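Local coordinates for O-methyltransferase (Bacillus halodurans, PDB 2GPY), which probably transfers a methyl group from S-adenosylmethionine to a hydroxyl oxygen of an as yet unidentified substrate, at residues R71-L76 / S105-L110. Residues are numbered along the deposited sequence; the frame is centred on the assembly and turned at random.
Sequences RMAQAL and SRIELL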
loop_
_atom_site.group_PDB
_atom_site.type_symbol
_atom_site.label_atom_id
_atom_site.label_comp_id
_atom_site.label_asym_id
_atom_site.label_seq_id
_atom_site.Cartn_x
_atom_site.Cartn_y
_atom_site.Cartn_z
ATOM N N ARG B 71 -17.311 -6.091 2.286
ATOM C CA ARG B 71 -16.722 -4.786 2.506
ATOM C C ARG B 71 -15.728 -4.395 1.416
ATOM O O ARG B 71 -15.666 -3.216 1.015
ATOM C CB ARG B 71 -16.103 -4.745 3.894
ATOM C CG ARG B 71 -17.248 -4.737 4.901
ATOM C CD ARG B 71 -16.979 -3.925 6.094
ATOM N NE ARG B 71 -16.735 -2.520 5.782
ATOM C CZ ARG B 71 -16.090 -1.711 6.603
ATOM N NH1 ARG B 71 -15.671 -2.185 7.757
ATOM N NH2 ARG B 71 -15.858 -0.428 6.274
HETATM N N MSE B 72 -14.983 -5.375 0.892
HETATM C CA MSE B 72 -14.127 -5.097 -0.277
HETATM C C MSE B 72 -14.926 -4.738 -1.534
HETATM O O MSE B 72 -14.562 -3.770 -2.260
HETATM C CB MSE B 72 -13.190 -6.285 -0.599
HETATM C CG MSE B 72 -12.175 -6.506 0.508
HETATM SE SE MSE B 72 -10.840 -7.911 0.043
HETATM C CE MSE B 72 -12.016 -9.505 0.016
ATOM N N ALA B 73 -16.001 -5.494 -1.802
ATOM C CA ALA B 73 -16.847 -5.187 -2.956
ATOM C C ALA B 73 -17.445 -3.781 -2.829
ATOM O O ALA B 73 -17.519 -3.048 -3.810
ATOM C CB ALA B 73 -17.975 -6.238 -3.130
ATOM N N GLN B 74 -17.878 -3.414 -1.623
ATOM C CA GLN B 74 -18.447 -2.082 -1.414
ATOM C C GLN B 74 -17.394 -0.989 -1.591
ATOM O O GLN B 74 -17.707 0.091 -2.118
ATOM C CB GLN B 74 -19.079 -1.973 -0.034
ATOM C CG GLN B 74 -20.361 -2.761 0.107
ATOM C CD GLN B 74 -20.967 -2.573 1.485
ATOM O OE1 GLN B 74 -22.167 -2.369 1.613
ATOM N NE2 GLN B 74 -20.134 -2.629 2.522
ATOM N N ALA B 75 -16.158 -1.254 -1.171
ATOM C CA ALA B 75 -15.099 -0.233 -1.256
ATOM C C ALA B 75 -14.583 -0.059 -2.674
ATOM O O ALA B 75 -14.041 0.996 -3.018
ATOM C CB ALA B 75 -13.935 -0.581 -0.325
ATOM N N LEU B 76 -14.706 -1.128 -3.472
ATOM C CA LEU B 76 -14.189 -1.207 -4.835
ATOM C C LEU B 76 -15.331 -1.574 -5.799
ATOM O O LEU B 76 -15.413 -2.712 -6.276
ATOM C CB LEU B 76 -13.090 -2.277 -4.898
ATOM C CG LEU B 76 -11.843 -2.038 -4.017
ATOM C CD1 LEU B 76 -11.057 -3.343 -3.769
ATOM C CD2 LEU B 76 -10.945 -0.951 -4.642
ATOM N N SER B 105 -23.588 -10.179 -8.355
ATOM C CA SER B 105 -22.985 -10.041 -9.678
ATOM C C SER B 105 -21.497 -9.722 -9.573
ATOM O O SER B 105 -20.770 -9.780 -10.564
ATOM C CB SER B 105 -23.734 -9.011 -10.552
ATOM O OG SER B 105 -23.550 -7.696 -10.041
ATOM N N ARG B 106 -21.038 -9.402 -8.369
ATOM C CA ARG B 106 -19.662 -9.006 -8.172
ATOM C C ARG B 106 -18.914 -9.862 -7.149
ATOM O O ARG B 106 -17.696 -9.760 -7.025
ATOM C CB ARG B 106 -19.620 -7.544 -7.758
ATOM C CG ARG B 106 -20.053 -6.625 -8.903
ATOM C CD ARG B 106 -19.407 -5.286 -8.758
ATOM N NE ARG B 106 -19.903 -4.575 -7.581
ATOM C CZ ARG B 106 -19.172 -4.178 -6.543
ATOM N NH1 ARG B 106 -19.803 -3.517 -5.584
ATOM N NH2 ARG B 106 -17.834 -4.452 -6.433
ATOM N N ILE B 107 -19.636 -10.709 -6.429
ATOM C CA ILE B 107 -18.986 -11.616 -5.474
ATOM C C ILE B 107 -19.388 -13.032 -5.829
ATOM O O ILE B 107 -20.592 -13.384 -5.765
ATOM C CB ILE B 107 -19.380 -11.318 -4.023
ATOM C CG1 ILE B 107 -18.997 -9.878 -3.633
ATOM C CG2 ILE B 107 -18.792 -12.400 -3.063
ATOM C CD1 ILE B 107 -19.451 -9.491 -2.207
ATOM N N GLU B 108 -18.405 -13.824 -6.246
ATOM C CA GLU B 108 -18.669 -15.225 -6.607
ATOM C C GLU B 108 -18.223 -16.112 -5.440
ATOM O O GLU B 108 -17.055 -16.126 -5.093
ATOM C CB GLU B 108 -17.910 -15.626 -7.882
ATOM C CG GLU B 108 -18.172 -17.091 -8.289
ATOM C CD GLU B 108 -17.372 -17.556 -9.507
ATOM O OE1 GLU B 108 -16.622 -16.755 -10.113
ATOM O OE2 GLU B 108 -17.506 -18.748 -9.863
ATOM N N LEU B 109 -19.151 -16.836 -4.832
ATOM C CA LEU B 109 -18.792 -17.640 -3.674
ATOM C C LEU B 109 -18.683 -19.098 -4.077
ATOM O O LEU B 109 -19.596 -19.662 -4.683
ATOM C CB LEU B 109 -19.833 -17.515 -2.548
ATOM C CG LEU B 109 -20.057 -16.129 -1.958
ATOM C CD1 LEU B 109 -21.067 -16.275 -0.798
ATOM C CD2 LEU B 109 -18.713 -15.529 -1.472
ATOM N N LEU B 110 -17.568 -19.700 -3.714
ATOM C CA LEU B 110 -17.339 -21.087 -4.016
ATOM C C LEU B 110 -17.360 -21.865 -2.706
ATOM O O LEU B 110 -16.789 -21.455 -1.699
ATOM C CB LEU B 110 -16.011 -21.274 -4.751
ATOM C CG LEU B 110 -15.876 -20.622 -6.140
ATOM C CD1 LEU B 110 -14.521 -20.956 -6.741
ATOM C CD2 LEU B 110 -16.986 -21.077 -7.067
#
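The carbonyl oxygen of A73, in the last turn of helix 67-75, is gripped by both terminal nitrogens of R106, a worked example of an arginine side chain tying down a carbonyl in the closing turn of a helix. R106 NH1 lies 2.9 Å from A73 O and R106 NH2 3.0 Å from the same atom, both bonds bent, with N-H...O angles of 148° and 143°. The oxygen sits in the guanidinium plane at its end-on edge, whereas the two donors approach from one face of the carbonyl plane, NH1 well above it and NH2 less tilted. A bend at chi3 (-67°) turns the arginine chain to bring this edge to the helix end. NH2 also lies 3.0 Å from L76 O, where the chain has left helical geometry, and it donates to A79 O in the following loop. The positive group thus meets the carbonyl-rich, partly negative end of the helix, which probably steadies its charge. Beside this polar grip, I107 CD1 packs 3.7 Å from A73 CB. A leucine in place of R106 would probably leave A73 O and A79 O without these donors and the helix end less firmly tied. I107 also touches V98 of helix 88-100, while A73 rests on I81 of strand 80-85, which pairs in parallel with 107-111, an outermost strand of the Rossmann-like sheet within this chain; M72 packs against helix 40-53.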